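Long-range contact in IL-4-inducing protein (Schistosoma mansoni, PDB 4EL6), which binds IgE through a crystallin fold and triggers antigen-independent basophil activation with release of interleukin-4: residues Trp55-Asn60 and Ser88-Cys93. Sequence-based numbering, arbitrary orientation.
Sequences WYLFDN and SSIKRC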
# COMPACT_ATOMS: atom_id res chain seq x y z
N TRP A 55 4.84 0.51 -3.07
CA TRP A 55 4.35 -0.08 -1.83
C TRP A 55 3.68 -1.41 -2.10
O TRP A 55 2.92 -1.55 -3.05
CB TRP A 55 3.37 0.85 -1.16
CG TRP A 55 3.96 2.12 -0.62
CD1 TRP A 55 4.27 3.31 -1.31
CD2 TRP A 55 4.35 2.34 0.74
NE1 TRP A 55 4.82 4.25 -0.43
CE2 TRP A 55 4.84 3.72 0.82
CE3 TRP A 55 4.27 1.57 1.93
CZ2 TRP A 55 5.22 4.26 2.03
CZ3 TRP A 55 4.66 2.17 3.13
CH2 TRP A 55 5.14 3.48 3.14
N TYR A 56 3.97 -2.43 -1.28
CA TYR A 56 3.25 -3.69 -1.29
C TYR A 56 2.38 -3.85 -0.06
O TYR A 56 2.80 -3.63 1.11
CB TYR A 56 4.25 -4.84 -1.34
CG TYR A 56 4.84 -5.08 -2.71
CD1 TYR A 56 4.01 -5.46 -3.75
CD2 TYR A 56 6.21 -4.89 -2.95
CE1 TYR A 56 4.54 -5.69 -5.02
CE2 TYR A 56 6.69 -5.09 -4.24
CZ TYR A 56 5.86 -5.55 -5.20
OH TYR A 56 6.38 -5.77 -6.47
N LEU A 57 1.13 -4.22 -0.30
CA LEU A 57 0.16 -4.55 0.76
C LEU A 57 -0.12 -6.04 0.73
O LEU A 57 -0.23 -6.62 -0.35
CB LEU A 57 -1.18 -3.87 0.50
CG LEU A 57 -1.16 -2.46 0.04
CD1 LEU A 57 -2.53 -1.85 -0.17
CD2 LEU A 57 -0.43 -1.63 0.96
N PHE A 58 -0.18 -6.67 1.90
CA PHE A 58 -0.30 -8.07 2.05
C PHE A 58 -1.47 -8.45 2.93
O PHE A 58 -1.77 -7.72 3.90
CB PHE A 58 0.96 -8.60 2.79
CG PHE A 58 2.22 -8.41 2.01
CD1 PHE A 58 2.93 -7.22 2.14
CD2 PHE A 58 2.74 -9.43 1.18
CE1 PHE A 58 4.13 -7.06 1.48
CE2 PHE A 58 3.91 -9.24 0.49
CZ PHE A 58 4.58 -8.05 0.60
N ASP A 59 -2.15 -9.59 2.66
CA ASP A 59 -3.28 -9.98 3.50
C ASP A 59 -2.88 -10.92 4.64
O ASP A 59 -3.76 -11.36 5.37
CB ASP A 59 -4.47 -10.54 2.71
CG ASP A 59 -4.33 -12.05 2.38
OD1 ASP A 59 -3.21 -12.61 2.35
OD2 ASP A 59 -5.41 -12.68 2.15
N ASN A 60 -1.56 -11.14 4.85
CA ASN A 60 -1.12 -11.83 6.05
C ASN A 60 0.05 -11.12 6.59
O ASN A 60 0.52 -10.14 6.00
CB ASN A 60 -0.82 -13.26 5.71
CG ASN A 60 -0.82 -14.16 6.91
OD1 ASN A 60 -1.01 -13.78 8.06
ND2 ASN A 60 -0.65 -15.43 6.61
N SER A 88 -2.82 -6.84 6.37
CA SER A 88 -2.13 -7.35 7.57
C SER A 88 -0.68 -6.94 7.67
O SER A 88 -0.14 -7.02 8.76
CB SER A 88 -2.27 -8.87 7.73
OG SER A 88 -3.58 -9.18 8.10
N SER A 89 -0.04 -6.57 6.56
CA SER A 89 1.34 -6.01 6.61
C SER A 89 1.55 -5.17 5.38
O SER A 89 0.89 -5.32 4.31
CB SER A 89 2.41 -7.06 6.80
OG SER A 89 2.48 -8.07 5.77
N ILE A 90 2.52 -4.30 5.44
CA ILE A 90 2.75 -3.36 4.39
C ILE A 90 4.25 -3.22 4.25
O ILE A 90 4.94 -2.96 5.27
CB ILE A 90 2.17 -1.94 4.74
CG1 ILE A 90 0.60 -1.98 4.92
CG2 ILE A 90 2.64 -0.94 3.70
CD1 ILE A 90 0.03 -0.72 5.51
N LYS A 91 4.77 -3.29 3.02
CA LYS A 91 6.21 -3.10 2.78
C LYS A 91 6.46 -1.89 1.88
O LYS A 91 5.80 -1.74 0.89
CB LYS A 91 6.89 -4.30 2.20
CG LYS A 91 8.40 -4.18 2.22
CD LYS A 91 9.09 -5.46 1.79
CE LYS A 91 9.29 -6.35 3.01
NZ LYS A 91 10.35 -7.36 2.81
N ARG A 92 7.33 -1.01 2.34
CA ARG A 92 7.78 0.14 1.56
C ARG A 92 9.05 -0.20 0.79
O ARG A 92 10.03 -0.73 1.36
CB ARG A 92 8.04 1.34 2.47
CG ARG A 92 8.53 2.61 1.73
CD ARG A 92 8.82 3.77 2.68
NE ARG A 92 9.47 4.84 1.96
CZ ARG A 92 9.98 5.94 2.53
NH1 ARG A 92 9.87 6.16 3.84
NH2 ARG A 92 10.63 6.82 1.77
N CYS A 93 8.96 0.01 -0.52
CA CYS A 93 10.04 -0.29 -1.40
C CYS A 93 10.38 0.86 -2.34
O CYS A 93 9.84 1.97 -2.25
CB CYS A 93 9.63 -1.50 -2.22
SG CYS A 93 9.09 -2.91 -1.18
O HOH W 1 -5.52 -9.60 6.28
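An antiparallel strand pair of the crystallin fold brings W55 against R92 and ends in a classic beta bulge, where two residues, S88 and S89, stand opposite the single residue F58. Y56 and K91 form a hydrogen-bonded pair: Y56 N to K91 O is 2.9 Å and K91 N to Y56 O is 2.8 Å. At the bulge F58 O takes a bond from S88 N at 2.8 Å and a weak one from S89 N. S89 OG lies between its own backbone N and carbonyl carbon (chi1 60°) and donates to N60 O at 2.9 Å, in the carbonyl plane. S89 OG also accepts a hydrogen bond from the backbone N of Y63. A water donates to D59 O and accepts from S88 OG. R92 runs extended across one face of the W55 indole, with its CB 3.7 Å from the centroid of the six-membered ring, a CH-pi contact. R92 NH1 is hydrogen-bonded to Y25 O. I90 CG2 meets the edge of the same ring, 3.5 Å from W55 CE3. L9 of strand 9-12, in the other sheet, touches W55, L57 and I90. Y56 lies with F58 and K91 on the other face; C93 SG, disulfide-bonded to C103, meets the Y56 ring at the edge, 3.9 Å from Y56 CD2. Two antiparallel sheets packed this way are typical of the beta/gamma-crystallin fold.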